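Local coordinates for protein enolase from the environmental genome shotgun sequencing of the Sargasso Sea (PDB 2QGY) that is of unknown specific function but, as a magnesium-binding member of the enolase superfamily, probably abstracts a proton beside a substrate carboxylate, at residues S84-I89 with G281-I286; I8-L13 with I110-I115; P137-C142 with P222-E227; M198-V203 with T250-S255. One frame throughout, in Å; residues are numbered along the deposited sequence.

Contact 1: S84-I89 with G281-I286; sequences SFYNKI and GLIDII
Tyr-86 bridges to Ile-283 and Asp-284, and these three residues make up the whole contact. The tight part is the phenol ring. Its CG lies anti to the backbone N (chi1 -179°), which carries the ring out toward the helix that starts just after Gly-281. Ile-283 lays CG2 over one face of the ring. This methyl makes a CH-pi contact, 4.1 Å from the ring centroid of Tyr-86. The other methyl, CD1, lies past the rim and beside the root of the side chain, 3.8 Å from Tyr-86 CB. At the far end the hydroxyl donates to Asp-284: Tyr-86 OH lies 2.6 Å from Asp-284 OD1. The hydroxyl comes in on the syn side of that oxygen, 16° out of the carboxylate plane. The carboxylate stands almost upright to the ring, with the two planes 89° apart. One face contact and one short bond at the rim help to set how the ring is turned.

By contrast with this close fit, the contact as a whole lies near the surface. Its three residues keep some exposure, and Asn-87, next along the helix, is exposed. Lys-88 turns to Glu-73 in a salt bridge.

Leu-257 of helix 257-265 touches both Tyr-86 and Asp-284. Helix 99-120 receives Phe-85 from helix 82-93 and Leu-282 from helix 282-294. The contact thus joins the N-terminal domain to the barrel domain.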
loop_
_atom_site.group_PDB
_atom_site.type_symbol
_atom_site.label_atom_id
_atom_site.label_comp_id
_atom_site.label_asym_id
_atom_site.label_seq_id
_atom_site.Cartn_x
_atom_site.Cartn_y
_atom_site.Cartn_z
ATOM N N SER A 84 -3.337 17.733 -13.970
ATOM C CA SER A 84 -4.194 18.149 -12.867
ATOM C C SER A 84 -4.750 16.919 -12.136
ATOM O O SER A 84 -4.974 16.959 -10.921
ATOM C CB SER A 84 -5.304 19.142 -13.295
ATOM O OG SER A 84 -6.241 18.541 -14.153
ATOM N N PHE A 85 -4.963 15.832 -12.874
ATOM C CA PHE A 85 -5.330 14.557 -12.244
ATOM C C PHE A 85 -4.227 14.142 -11.247
ATOM O O PHE A 85 -4.501 13.863 -10.082
ATOM C CB PHE A 85 -5.515 13.446 -13.281
ATOM C CG PHE A 85 -5.630 12.067 -12.661
ATOM C CD1 PHE A 85 -6.769 11.718 -11.931
ATOM C CD2 PHE A 85 -4.603 11.142 -12.778
ATOM C CE1 PHE A 85 -6.889 10.457 -11.325
ATOM C CE2 PHE A 85 -4.733 9.871 -12.175
ATOM C CZ PHE A 85 -5.867 9.542 -11.460
ATOM N N TYR A 86 -2.995 14.141 -11.720
ATOM C CA TYR A 86 -1.841 13.688 -10.905
ATOM C C TYR A 86 -1.742 14.523 -9.641
ATOM O O TYR A 86 -1.623 13.994 -8.517
ATOM C CB TYR A 86 -0.552 13.828 -11.708
ATOM C CG TYR A 86 0.695 13.360 -10.976
ATOM C CD1 TYR A 86 1.157 12.045 -11.116
ATOM C CD2 TYR A 86 1.419 14.231 -10.145
ATOM C CE1 TYR A 86 2.298 11.610 -10.452
ATOM C CE2 TYR A 86 2.593 13.779 -9.475
ATOM C CZ TYR A 86 3.014 12.479 -9.657
ATOM O OH TYR A 86 4.162 12.008 -9.026
ATOM N N ASN A 87 -1.846 15.842 -9.819
ATOM C CA ASN A 87 -1.829 16.778 -8.691
ATOM C C ASN A 87 -2.963 16.577 -7.698
ATOM O O ASN A 87 -2.766 16.677 -6.470
ATOM C CB ASN A 87 -1.774 18.240 -9.200
ATOM C CG ASN A 87 -0.460 18.561 -9.869
ATOM O OD1 ASN A 87 0.554 17.890 -9.629
ATOM N ND2 ASN A 87 -0.446 19.610 -10.695
ATOM N N LYS A 88 -4.154 16.281 -8.211
ATOM C CA LYS A 88 -5.305 16.038 -7.360
ATOM C C LYS A 88 -5.109 14.756 -6.544
ATOM O O LYS A 88 -5.420 14.720 -5.359
ATOM C CB LYS A 88 -6.559 15.912 -8.211
ATOM C CG LYS A 88 -7.817 15.471 -7.463
ATOM C CD LYS A 88 -8.397 16.597 -6.622
ATOM C CE LYS A 88 -9.756 16.194 -6.066
ATOM N NZ LYS A 88 -10.537 17.381 -5.599
ATOM N N ILE A 89 -4.642 13.702 -7.206
ATOM C CA ILE A 89 -4.293 12.456 -6.506
ATOM C C ILE A 89 -3.295 12.721 -5.368
ATOM O O ILE A 89 -3.495 12.247 -4.246
ATOM C CB ILE A 89 -3.741 11.348 -7.482
ATOM C CG1 ILE A 89 -4.856 10.818 -8.378
ATOM C CG2 ILE A 89 -3.093 10.150 -6.691
ATOM C CD1 ILE A 89 -6.121 10.324 -7.614
ATOM N N GLY A 281 0.999 5.309 -11.992
ATOM C CA GLY A 281 0.662 5.915 -13.290
ATOM C C GLY A 281 1.889 5.991 -14.175
ATOM O O GLY A 281 2.992 5.559 -13.769
ATOM N N LEU A 282 1.722 6.575 -15.369
ATOM C CA LEU A 282 2.822 6.668 -16.331
ATOM C C LEU A 282 3.814 7.791 -16.029
ATOM O O LEU A 282 5.015 7.646 -16.303
ATOM C CB LEU A 282 2.280 6.777 -17.755
ATOM C CG LEU A 282 1.400 5.573 -18.113
ATOM C CD1 LEU A 282 1.196 5.625 -19.618
ATOM C CD2 LEU A 282 2.075 4.224 -17.715
ATOM N N ILE A 283 3.307 8.880 -15.458
ATOM C CA ILE A 283 4.143 10.019 -15.085
ATOM C C ILE A 283 5.219 9.463 -14.146
ATOM O O ILE A 283 6.390 9.766 -14.293
ATOM C CB ILE A 283 3.302 11.111 -14.378
ATOM C CG1 ILE A 283 2.422 11.888 -15.395
ATOM C CG2 ILE A 283 4.194 12.053 -13.573
ATOM C CD1 ILE A 283 1.606 13.027 -14.764
ATOM N N ASP A 284 4.804 8.649 -13.169
ATOM C CA ASP A 284 5.752 8.156 -12.177
ATOM C C ASP A 284 6.733 7.126 -12.705
ATOM O O ASP A 284 7.883 7.103 -12.292
ATOM C CB ASP A 284 5.023 7.656 -10.917
ATOM C CG ASP A 284 4.750 8.804 -9.922
ATOM O OD1 ASP A 284 5.203 9.945 -10.195
ATOM O OD2 ASP A 284 4.065 8.576 -8.903
ATOM N N ILE A 285 6.284 6.270 -13.613
ATOM C CA ILE A 285 7.183 5.318 -14.243
ATOM C C ILE A 285 8.240 6.048 -15.078
ATOM O O ILE A 285 9.436 5.751 -15.017
ATOM C CB ILE A 285 6.383 4.339 -15.131
ATOM C CG1 ILE A 285 5.637 3.359 -14.229
ATOM C CG2 ILE A 285 7.284 3.592 -16.137
ATOM C CD1 ILE A 285 4.896 2.297 -14.948
ATOM N N ILE A 286 7.793 7.017 -15.860
ATOM C CA ILE A 286 8.718 7.824 -16.668
ATOM C C ILE A 286 9.697 8.643 -15.818
ATOM O O ILE A 286 10.875 8.724 -16.156
ATOM C CB ILE A 286 7.941 8.752 -17.628
ATOM C CG1 ILE A 286 7.163 7.948 -18.687
ATOM C CG2 ILE A 286 8.880 9.760 -18.281
ATOM C CD1 ILE A 286 8.023 7.140 -19.654
#

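Contact 2: I8-L13 with I110-I115; sequences ISIGKL and IALWDI
Ile-10 packs on Leu-112 and Ile-115, one helical turn apart on helix 99-120. This is core packing of the N-terminal capping domain of the enolase superfamily, in which an antiparallel sheet is combined with helices. The segment 8-13 is the lead-in to the first strand, 13-21.

Ile-10 can be followed outward. Its CB points toward the helix and carries two branches. CG2, anti to the backbone N, is 4.0 Å from Ile-115 CG2. CG1 lies beside the backbone N (chi1 -72°), and it meets the same methyl: Ile-10 CG1 is 3.9 Å from Ile-115 CG2. That methyl therefore serves both branches. The tip goes on to the preceding turn, where Ile-10 CD1 is 3.8 Å from Leu-112 CB and 4.0 Å from Leu-112 CD2. Ile-10 crosses both helix residues at about a right angle.

Leu-13 adds a lighter touch, with its CD2 4.2 Å from Leu-112 CD2. All four residues are buried, and the side chains that meet are all apolar.

Thr-43 of strand 37-43 touches Ile-10, Leu-13 and Ile-115. Leu-112 also packs on Ile-82 and Phe-85 of helix 82-93. The segment is pinned by backbone hydrogen bonds between Ile-10 and Leu-80 and between Leu-13 and Ser-75. At the very tip, Ile-10 CD1 also lies 3.8 Å from the backbone atom Leu-112 O.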
loop_
_atom_site.group_PDB
_atom_site.type_symbol
_atom_site.label_atom_id
_atom_site.label_comp_id
_atom_site.label_asym_id
_atom_site.label_seq_id
_atom_site.Cartn_x
_atom_site.Cartn_y
_atom_site.Cartn_z
ATOM N N ILE A 8 -2.519 18.542 -21.804
ATOM C CA ILE A 8 -3.597 18.421 -22.793
ATOM C C ILE A 8 -4.951 18.493 -22.075
ATOM O O ILE A 8 -5.187 17.753 -21.129
ATOM C CB ILE A 8 -3.465 17.115 -23.580
ATOM C CG1 ILE A 8 -2.197 17.151 -24.446
ATOM C CG2 ILE A 8 -4.739 16.849 -24.419
ATOM C CD1 ILE A 8 -1.841 15.819 -25.108
ATOM N N SER A 9 -5.831 19.398 -22.507
ATOM C CA SER A 9 -7.113 19.543 -21.854
ATOM C C SER A 9 -8.051 18.410 -22.266
ATOM O O SER A 9 -8.287 18.190 -23.457
ATOM C CB SER A 9 -7.760 20.900 -22.134
ATOM O OG SER A 9 -8.965 20.991 -21.374
ATOM N N ILE A 10 -8.558 17.701 -21.262
ATOM C CA ILE A 10 -9.443 16.563 -21.455
ATOM C C ILE A 10 -10.895 16.982 -21.212
ATOM O O ILE A 10 -11.801 16.492 -21.886
ATOM C CB ILE A 10 -9.029 15.370 -20.512
ATOM C CG1 ILE A 10 -7.719 14.735 -21.001
ATOM C CG2 ILE A 10 -10.139 14.325 -20.371
ATOM C CD1 ILE A 10 -7.074 13.775 -19.996
ATOM N N GLY A 11 -11.110 17.868 -20.235
ATOM C CA GLY A 11 -12.454 18.326 -19.892
ATOM C C GLY A 11 -13.111 17.474 -18.829
ATOM O O GLY A 11 -12.422 16.735 -18.125
ATOM N N LYS A 12 -14.436 17.583 -18.695
ATOM C CA LYS A 12 -15.191 16.794 -17.725
ATOM C C LYS A 12 -15.336 15.342 -18.199
ATOM O O LYS A 12 -15.355 15.075 -19.389
ATOM C CB LYS A 12 -16.580 17.395 -17.483
ATOM C CG LYS A 12 -16.603 18.714 -16.708
ATOM C CD LYS A 12 -17.956 18.909 -16.011
ATOM C CE LYS A 12 -18.484 20.341 -16.144
ATOM N NZ LYS A 12 -18.254 21.193 -14.946
ATOM N N LEU A 13 -15.425 14.410 -17.253
ATOM C CA LEU A 13 -15.631 13.007 -17.585
ATOM C C LEU A 13 -17.086 12.699 -17.446
ATOM O O LEU A 13 -17.743 13.219 -16.545
ATOM C CB LEU A 13 -14.817 12.089 -16.656
ATOM C CG LEU A 13 -13.317 12.352 -16.540
ATOM C CD1 LEU A 13 -12.672 11.325 -15.624
ATOM C CD2 LEU A 13 -12.619 12.321 -17.932
ATOM N N ILE A 110 -3.699 5.892 -16.936
ATOM C CA ILE A 110 -3.436 5.255 -18.225
ATOM C C ILE A 110 -4.579 5.597 -19.185
ATOM O O ILE A 110 -4.340 5.896 -20.360
ATOM C CB ILE A 110 -3.276 3.721 -18.067
ATOM C CG1 ILE A 110 -1.905 3.414 -17.410
ATOM C CG2 ILE A 110 -3.359 3.006 -19.458
ATOM C CD1 ILE A 110 -1.751 1.970 -16.928
ATOM N N ALA A 111 -5.813 5.556 -18.698
ATOM C CA ALA A 111 -6.965 5.943 -19.566
ATOM C C ALA A 111 -6.912 7.408 -20.031
ATOM O O ALA A 111 -7.314 7.722 -21.168
ATOM C CB ALA A 111 -8.283 5.665 -18.887
ATOM N N LEU A 112 -6.459 8.296 -19.144
ATOM C CA LEU A 112 -6.320 9.714 -19.500
ATOM C C LEU A 112 -5.218 9.914 -20.559
ATOM O O LEU A 112 -5.333 10.778 -21.448
ATOM C CB LEU A 112 -6.093 10.575 -18.254
ATOM C CG LEU A 112 -7.182 10.610 -17.162
ATOM C CD1 LEU A 112 -6.831 11.557 -16.057
ATOM C CD2 LEU A 112 -8.623 10.929 -17.703
ATOM N N TRP A 113 -4.162 9.103 -20.488
ATOM C CA TRP A 113 -3.123 9.115 -21.517
ATOM C C TRP A 113 -3.665 8.655 -22.866
ATOM O O TRP A 113 -3.281 9.219 -23.905
ATOM C CB TRP A 113 -1.919 8.244 -21.142
ATOM C CG TRP A 113 -0.951 8.932 -20.212
ATOM C CD1 TRP A 113 -0.814 8.713 -18.873
ATOM C CD2 TRP A 113 0.009 9.957 -20.548
ATOM N NE1 TRP A 113 0.179 9.523 -18.349
ATOM C CE2 TRP A 113 0.695 10.296 -19.351
ATOM C CE3 TRP A 113 0.362 10.608 -21.736
ATOM C CZ2 TRP A 113 1.695 11.268 -19.309
ATOM C CZ3 TRP A 113 1.361 11.581 -21.690
ATOM C CH2 TRP A 113 2.018 11.895 -20.488
ATOM N N ASP A 114 -4.516 7.633 -22.853
ATOM C CA ASP A 114 -5.121 7.102 -24.079
ATOM C C ASP A 114 -5.948 8.240 -24.703
ATOM O O ASP A 114 -5.844 8.542 -25.916
ATOM C CB ASP A 114 -6.028 5.912 -23.705
ATOM C CG ASP A 114 -6.527 5.118 -24.933
ATOM O OD1 ASP A 114 -5.859 5.139 -25.989
ATOM O OD2 ASP A 114 -7.568 4.437 -24.829
ATOM N N ILE A 115 -6.768 8.854 -23.865
ATOM C CA ILE A 115 -7.634 9.996 -24.277
ATOM C C ILE A 115 -6.757 11.108 -24.858
ATOM O O ILE A 115 -7.006 11.591 -25.974
ATOM C CB ILE A 115 -8.493 10.509 -23.107
ATOM C CG1 ILE A 115 -9.596 9.478 -22.828
ATOM C CG2 ILE A 115 -9.114 11.946 -23.412
ATOM C CD1 ILE A 115 -10.249 9.564 -21.439
#

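Contact 3: P137-C142 with P222-E227; sequences PIYATC and PYWIEE. With MG (magnesium ion), chain C.
Tyr-139 and Trp-224 both place CG between the backbone N and the carbonyl carbon, with chi1 of 74° for the tyrosine and 77° for the tryptophan. From strands 135-141 and 224-226 of the enolase-type beta/alpha barrel, this turns the two rings toward each other in the barrel interior. The strands are not neighbours. Strands 168-170 and 197-200 lie between them, and Met-198 of the latter touches both rings.

The rings form a T-shaped pair. The edge of the indole six-membered ring is directed toward the face of Tyr-139, with centroids 5.2 Å apart and planes at 85°. The closest atoms are Tyr-139 CE2 and Trp-224 CH2 at 3.7 Å. Next to them, Trp-224 CZ2 lies 3.8 Å from Tyr-139 CZ. The phenol oxygen sits at the indole edge, in the plane of that ring.

The indole also steadies a metal ligand. Trp-224 NE1 donates to Glu-226 OE1 at 3.1 Å. The bond uses the anti lone pair of OE1 and is tilted out of the indole plane. Lys-169 is a shared partner: its NZ hydrogen-bonds Tyr-139 OH and makes a salt bridge with Glu-226 OE1. Tryptophan and lysine thus hold one carboxylate oxygen while the other is turned to the metal. The extended Glu-226 chain brings OE2 to 2.0 Å from the magnesium ion. Asp-200 and Glu-252 supply the other protein ligands. Glu-227 reaches the site through a metal-bound water, water 1, which donates to Glu-227 OE1 at 2.7 Å.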
loop_
_atom_site.group_PDB
_atom_site.type_symbol
_atom_site.label_atom_id
_atom_site.label_comp_id
_atom_site.label_asym_id
_atom_site.label_seq_id
_atom_site.Cartn_x
_atom_site.Cartn_y
_atom_site.Cartn_z
ATOM N N PRO A 137 12.135 -4.827 -27.442
ATOM C CA PRO A 137 12.540 -6.183 -27.086
ATOM C C PRO A 137 11.696 -6.745 -25.935
ATOM O O PRO A 137 11.371 -6.006 -24.986
ATOM C CB PRO A 137 13.996 -6.005 -26.626
ATOM C CG PRO A 137 14.466 -4.742 -27.410
ATOM C CD PRO A 137 13.246 -3.858 -27.323
ATOM N N ILE A 138 11.355 -8.021 -26.020
ATOM C CA ILE A 138 10.559 -8.681 -24.979
ATOM C C ILE A 138 11.201 -9.960 -24.472
ATOM O O ILE A 138 12.078 -10.522 -25.116
ATOM C CB ILE A 138 9.105 -8.993 -25.482
ATOM C CG1 ILE A 138 9.118 -9.681 -26.857
ATOM C CG2 ILE A 138 8.282 -7.716 -25.579
ATOM C CD1 ILE A 138 9.251 -11.171 -26.845
ATOM N N TYR A 139 10.751 -10.441 -23.313
ATOM C CA TYR A 139 11.109 -11.760 -22.852
ATOM C C TYR A 139 9.816 -12.398 -22.330
ATOM O O TYR A 139 8.844 -11.693 -22.030
ATOM C CB TYR A 139 12.188 -11.695 -21.748
ATOM C CG TYR A 139 11.657 -11.213 -20.402
ATOM C CD1 TYR A 139 11.176 -12.122 -19.456
ATOM C CD2 TYR A 139 11.608 -9.845 -20.095
ATOM C CE1 TYR A 139 10.640 -11.676 -18.204
ATOM C CE2 TYR A 139 11.101 -9.389 -18.870
ATOM C CZ TYR A 139 10.608 -10.305 -17.939
ATOM O OH TYR A 139 10.133 -9.861 -16.730
ATOM N N ALA A 140 9.818 -13.719 -22.238
ATOM C CA ALA A 140 8.649 -14.476 -21.839
ATOM C C ALA A 140 8.812 -15.077 -20.474
ATOM O O ALA A 140 9.845 -15.712 -20.159
ATOM C CB ALA A 140 8.356 -15.571 -22.859
ATOM N N THR A 141 7.775 -14.915 -19.658
ATOM C CA THR A 141 7.764 -15.486 -18.324
ATOM C C THR A 141 7.045 -16.819 -18.330
ATOM O O THR A 141 5.953 -16.938 -18.870
ATOM C CB THR A 141 7.100 -14.526 -17.319
ATOM O OG1 THR A 141 7.927 -13.374 -17.185
ATOM C CG2 THR A 141 6.923 -15.165 -15.962
ATOM N N CYS A 142 7.704 -17.828 -17.757
ATOM C CA CYS A 142 7.154 -19.189 -17.662
ATOM C C CYS A 142 6.705 -19.455 -16.230
ATOM O O CYS A 142 7.520 -19.763 -15.354
ATOM C CB CYS A 142 8.218 -20.225 -18.006
ATOM S SG CYS A 142 7.460 -21.821 -18.196
ATOM N N PRO A 222 23.061 -16.580 -15.488
ATOM C CA PRO A 222 21.731 -15.955 -15.539
ATOM C C PRO A 222 21.783 -14.487 -15.977
ATOM O O PRO A 222 22.697 -13.737 -15.619
ATOM C CB PRO A 222 21.205 -16.087 -14.107
ATOM C CG PRO A 222 22.368 -16.383 -13.259
ATOM C CD PRO A 222 23.442 -16.994 -14.132
ATOM N N TYR A 223 20.809 -14.088 -16.763
ATOM C CA TYR A 223 20.759 -12.731 -17.253
ATOM C C TYR A 223 20.464 -11.751 -16.117
ATOM O O TYR A 223 20.998 -10.621 -16.106
ATOM C CB TYR A 223 19.720 -12.629 -18.370
ATOM C CG TYR A 223 19.744 -11.316 -19.103
ATOM C CD1 TYR A 223 20.629 -11.105 -20.166
ATOM C CD2 TYR A 223 18.864 -10.291 -18.758
ATOM C CE1 TYR A 223 20.667 -9.886 -20.836
ATOM C CE2 TYR A 223 18.871 -9.079 -19.422
ATOM C CZ TYR A 223 19.770 -8.872 -20.465
ATOM O OH TYR A 223 19.774 -7.647 -21.107
ATOM N N TRP A 224 19.570 -12.161 -15.217
ATOM C CA TRP A 224 19.305 -11.376 -13.997
ATOM C C TRP A 224 18.703 -12.230 -12.929
ATOM O O TRP A 224 18.267 -13.341 -13.204
ATOM C CB TRP A 224 18.463 -10.120 -14.277
ATOM C CG TRP A 224 16.958 -10.247 -14.515
ATOM C CD1 TRP A 224 16.016 -10.915 -13.757
ATOM C CD2 TRP A 224 16.236 -9.559 -15.529
ATOM N NE1 TRP A 224 14.753 -10.695 -14.283
ATOM C CE2 TRP A 224 14.868 -9.887 -15.379
ATOM C CE3 TRP A 224 16.622 -8.703 -16.570
ATOM C CZ2 TRP A 224 13.879 -9.371 -16.231
ATOM C CZ3 TRP A 224 15.635 -8.194 -17.424
ATOM C CH2 TRP A 224 14.281 -8.530 -17.236
ATOM N N ILE A 225 18.713 -11.714 -11.703
ATOM C CA ILE A 225 18.201 -12.411 -10.545
ATOM C C ILE A 225 17.151 -11.473 -9.970
ATOM O O ILE A 225 17.475 -10.357 -9.539
ATOM C CB ILE A 225 19.315 -12.627 -9.462
ATOM C CG1 ILE A 225 20.417 -13.565 -9.983
ATOM C CG2 ILE A 225 18.713 -13.231 -8.169
ATOM C CD1 ILE A 225 19.941 -14.924 -10.423
ATOM N N GLU A 226 15.911 -11.935 -9.950
ATOM C CA GLU A 226 14.797 -11.079 -9.608
ATOM C C GLU A 226 14.273 -11.413 -8.210
ATOM O O GLU A 226 14.126 -12.588 -7.847
ATOM C CB GLU A 226 13.722 -11.255 -10.682
ATOM C CG GLU A 226 12.472 -10.493 -10.415
ATOM C CD GLU A 226 11.529 -10.506 -11.623
ATOM O OE1 GLU A 226 12.002 -10.509 -12.789
ATOM O OE2 GLU A 226 10.320 -10.464 -11.383
ATOM N N GLU A 227 14.056 -10.356 -7.408
ATOM C CA GLU A 227 13.535 -10.478 -6.054
ATOM C C GLU A 227 14.239 -11.564 -5.204
ATOM O O GLU A 227 13.584 -12.407 -4.615
ATOM C CB GLU A 227 12.028 -10.708 -6.081
ATOM C CG GLU A 227 11.251 -9.532 -6.658
ATOM C CD GLU A 227 9.980 -9.333 -5.903
ATOM O OE1 GLU A 227 9.065 -10.147 -6.152
ATOM O OE2 GLU A 227 9.921 -8.418 -5.019
HETATM MG MG MG C . 8.852 -11.326 -10.278
HETATM O O HOH W 1 9.537 -11.562 -8.346
HETATM O O HOH W 2 7.201 -12.188 -9.515
HETATM O O HOH W 3 7.810 -11.722 -12.100
#

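Contact 4: M198-V203 with T250-S255; sequences MLDLAV and TGEKQS. With MG (magnesium ion), chain C.
Asp-200 and Glu-252 meet across a magnesium ion. Their nearest oxygens, Asp-200 OD2 and Glu-252 OE1, are 3.9 Å apart and bind on opposite sides of the metal. Asp-200 OD2 is 2.0 Å from the magnesium ion. Asp-200 OD1 accepts a hydrogen bond from metal-bound water 1.

Along 250-255, Thr-250 closes the barrel strand. Gly-251 opens a type I turn. Glu-252 follows, its N bonded to Asn-273 OD1. Its CG sits between the backbone N and the carbonyl carbon (chi1 69°), and the extended chain brings OE1 to 1.9 Å from the magnesium ion. Its second oxygen is also engaged: water 2 donates to Glu-252 OE2 at 2.6 Å. The two carboxylates are turned 85° against each other. Lys-253 comes next; its NZ bonds Asp-94 O of the second subunit. Gln-254 closes the turn, its N 3.0 Å from Gly-251 O. Ser-255 then bonds Ser-102 through the hydroxyls.

Glu-226 OE2 and three waters complete six-fold coordination. Three acidic ligands at or just past the ends of successive barrel strands are the magnesium site typical of the enolase superfamily.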
loop_
_atom_site.group_PDB
_atom_site.type_symbol
_atom_site.label_atom_id
_atom_site.label_comp_id
_atom_site.label_asym_id
_atom_site.label_seq_id
_atom_site.Cartn_x
_atom_site.Cartn_y
_atom_site.Cartn_z
ATOM N N MET A 198 16.463 -15.404 -17.419
ATOM C CA MET A 198 16.249 -14.727 -16.132
ATOM C C MET A 198 15.632 -15.603 -15.056
ATOM O O MET A 198 14.857 -16.522 -15.340
ATOM C CB MET A 198 15.544 -13.369 -16.270
ATOM C CG MET A 198 14.969 -12.903 -17.579
ATOM S SD MET A 198 15.715 -13.062 -19.221
ATOM C CE MET A 198 15.422 -11.501 -19.973
ATOM N N LEU A 199 16.002 -15.332 -13.804
ATOM C CA LEU A 199 15.618 -16.179 -12.703
ATOM C C LEU A 199 14.848 -15.332 -11.707
ATOM O O LEU A 199 15.366 -14.352 -11.183
ATOM C CB LEU A 199 16.859 -16.816 -12.020
ATOM C CG LEU A 199 17.852 -17.654 -12.873
ATOM C CD1 LEU A 199 18.980 -18.249 -11.999
ATOM C CD2 LEU A 199 17.148 -18.760 -13.658
ATOM N N ASP A 200 13.606 -15.718 -11.464
ATOM C CA ASP A 200 12.796 -15.035 -10.490
ATOM C C ASP A 200 12.764 -15.866 -9.236
ATOM O O ASP A 200 12.145 -16.916 -9.188
ATOM C CB ASP A 200 11.377 -14.769 -11.039
ATOM C CG ASP A 200 10.594 -13.799 -10.165
ATOM O OD1 ASP A 200 10.845 -13.752 -8.949
ATOM O OD2 ASP A 200 9.719 -13.077 -10.713
ATOM N N LEU A 201 13.484 -15.410 -8.213
ATOM C CA LEU A 201 13.513 -16.132 -6.929
ATOM C C LEU A 201 12.277 -15.940 -6.052
ATOM O O LEU A 201 12.067 -16.716 -5.118
ATOM C CB LEU A 201 14.760 -15.785 -6.117
ATOM C CG LEU A 201 16.098 -15.943 -6.849
ATOM C CD1 LEU A 201 17.282 -15.956 -5.839
ATOM C CD2 LEU A 201 16.108 -17.152 -7.759
ATOM N N ALA A 202 11.476 -14.918 -6.340
ATOM C CA ALA A 202 10.164 -14.760 -5.706
ATOM C C ALA A 202 10.239 -14.632 -4.161
ATOM O O ALA A 202 9.389 -15.155 -3.440
ATOM C CB ALA A 202 9.231 -15.921 -6.123
ATOM N N VAL A 203 11.291 -13.959 -3.682
ATOM C CA VAL A 203 11.491 -13.636 -2.265
ATOM C C VAL A 203 11.493 -14.913 -1.397
ATOM O O VAL A 203 10.546 -15.152 -0.649
ATOM C CB VAL A 203 10.465 -12.601 -1.743
ATOM C CG1 VAL A 203 10.834 -12.125 -0.336
ATOM C CG2 VAL A 203 10.366 -11.395 -2.691
ATOM N N THR A 250 14.419 -5.524 -8.726
ATOM C CA THR A 250 13.425 -5.412 -7.646
ATOM C C THR A 250 12.434 -4.342 -8.063
ATOM O O THR A 250 12.759 -3.550 -8.935
ATOM C CB THR A 250 14.067 -5.022 -6.268
ATOM O OG1 THR A 250 13.074 -5.092 -5.212
ATOM C CG2 THR A 250 14.668 -3.641 -6.301
ATOM N N GLY A 251 11.248 -4.325 -7.449
ATOM C CA GLY A 251 10.362 -3.181 -7.650
ATOM C C GLY A 251 8.923 -3.587 -7.912
ATOM O O GLY A 251 8.024 -2.826 -7.614
ATOM N N GLU A 252 8.716 -4.783 -8.448
ATOM C CA GLU A 252 7.363 -5.237 -8.812
ATOM C C GLU A 252 6.314 -5.148 -7.705
ATOM O O GLU A 252 5.138 -4.936 -7.989
ATOM C CB GLU A 252 7.418 -6.647 -9.386
ATOM C CG GLU A 252 7.765 -7.730 -8.418
ATOM C CD GLU A 252 7.527 -9.104 -9.032
ATOM O OE1 GLU A 252 8.355 -9.489 -9.859
ATOM O OE2 GLU A 252 6.501 -9.759 -8.746
ATOM N N LYS A 253 6.710 -5.312 -6.447
ATOM C CA LYS A 253 5.711 -5.296 -5.362
ATOM C C LYS A 253 5.670 -3.947 -4.626
ATOM O O LYS A 253 5.017 -3.836 -3.584
ATOM C CB LYS A 253 5.977 -6.470 -4.394
ATOM C CG LYS A 253 5.792 -7.817 -5.129
ATOM C CD LYS A 253 5.463 -9.020 -4.281
ATOM C CE LYS A 253 5.559 -10.255 -5.183
ATOM N NZ LYS A 253 5.025 -11.509 -4.585
ATOM N N GLN A 254 6.362 -2.948 -5.161
ATOM C CA GLN A 254 6.413 -1.633 -4.525
ATOM C C GLN A 254 5.899 -0.560 -5.487
ATOM O O GLN A 254 5.789 -0.794 -6.707
ATOM C CB GLN A 254 7.825 -1.319 -4.028
ATOM C CG GLN A 254 8.194 -2.061 -2.732
ATOM C CD GLN A 254 8.649 -3.492 -2.990
ATOM O OE1 GLN A 254 9.340 -3.752 -3.977
ATOM N NE2 GLN A 254 8.269 -4.432 -2.096
ATOM N N SER A 255 5.520 0.593 -4.941
ATOM C CA SER A 255 5.030 1.691 -5.772
ATOM C C SER A 255 5.452 2.997 -5.151
ATOM O O SER A 255 5.878 3.040 -3.989
ATOM C CB SER A 255 3.483 1.653 -5.960
ATOM O OG SER A 255 2.815 1.695 -4.692
HETATM MG MG MG C . 8.852 -11.326 -10.278
HETATM O O HOH W 1 9.537 -11.562 -8.346
HETATM O O HOH W 2 7.201 -12.188 -9.515
HETATM O O HOH W 3 7.810 -11.722 -12.100
#

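In the fold
Contact 2 packs within the N-terminal domain and contact 1 joins that domain to the barrel, while contacts 3 and 4 build the metal site inside the barrel. Contacts 1 and 2 have centres 12 Å apart and touch: Ile-283 and Leu-282 both pack on Trp-113. Contacts 3 and 4, 10 Å apart by centres, share the magnesium ion, three waters and neighbouring strands 197-200 and 224-226. Contacts 2 and 3 lie about 33 Å apart, centre to centre. Along the chain, contacts 1 and 2 interleave, and contact 2 closes before contacts 3 and 4 open. Contacts 3 and 4 also interleave, and contact 1 spans both, tying the N-terminal domain to a late barrel helix.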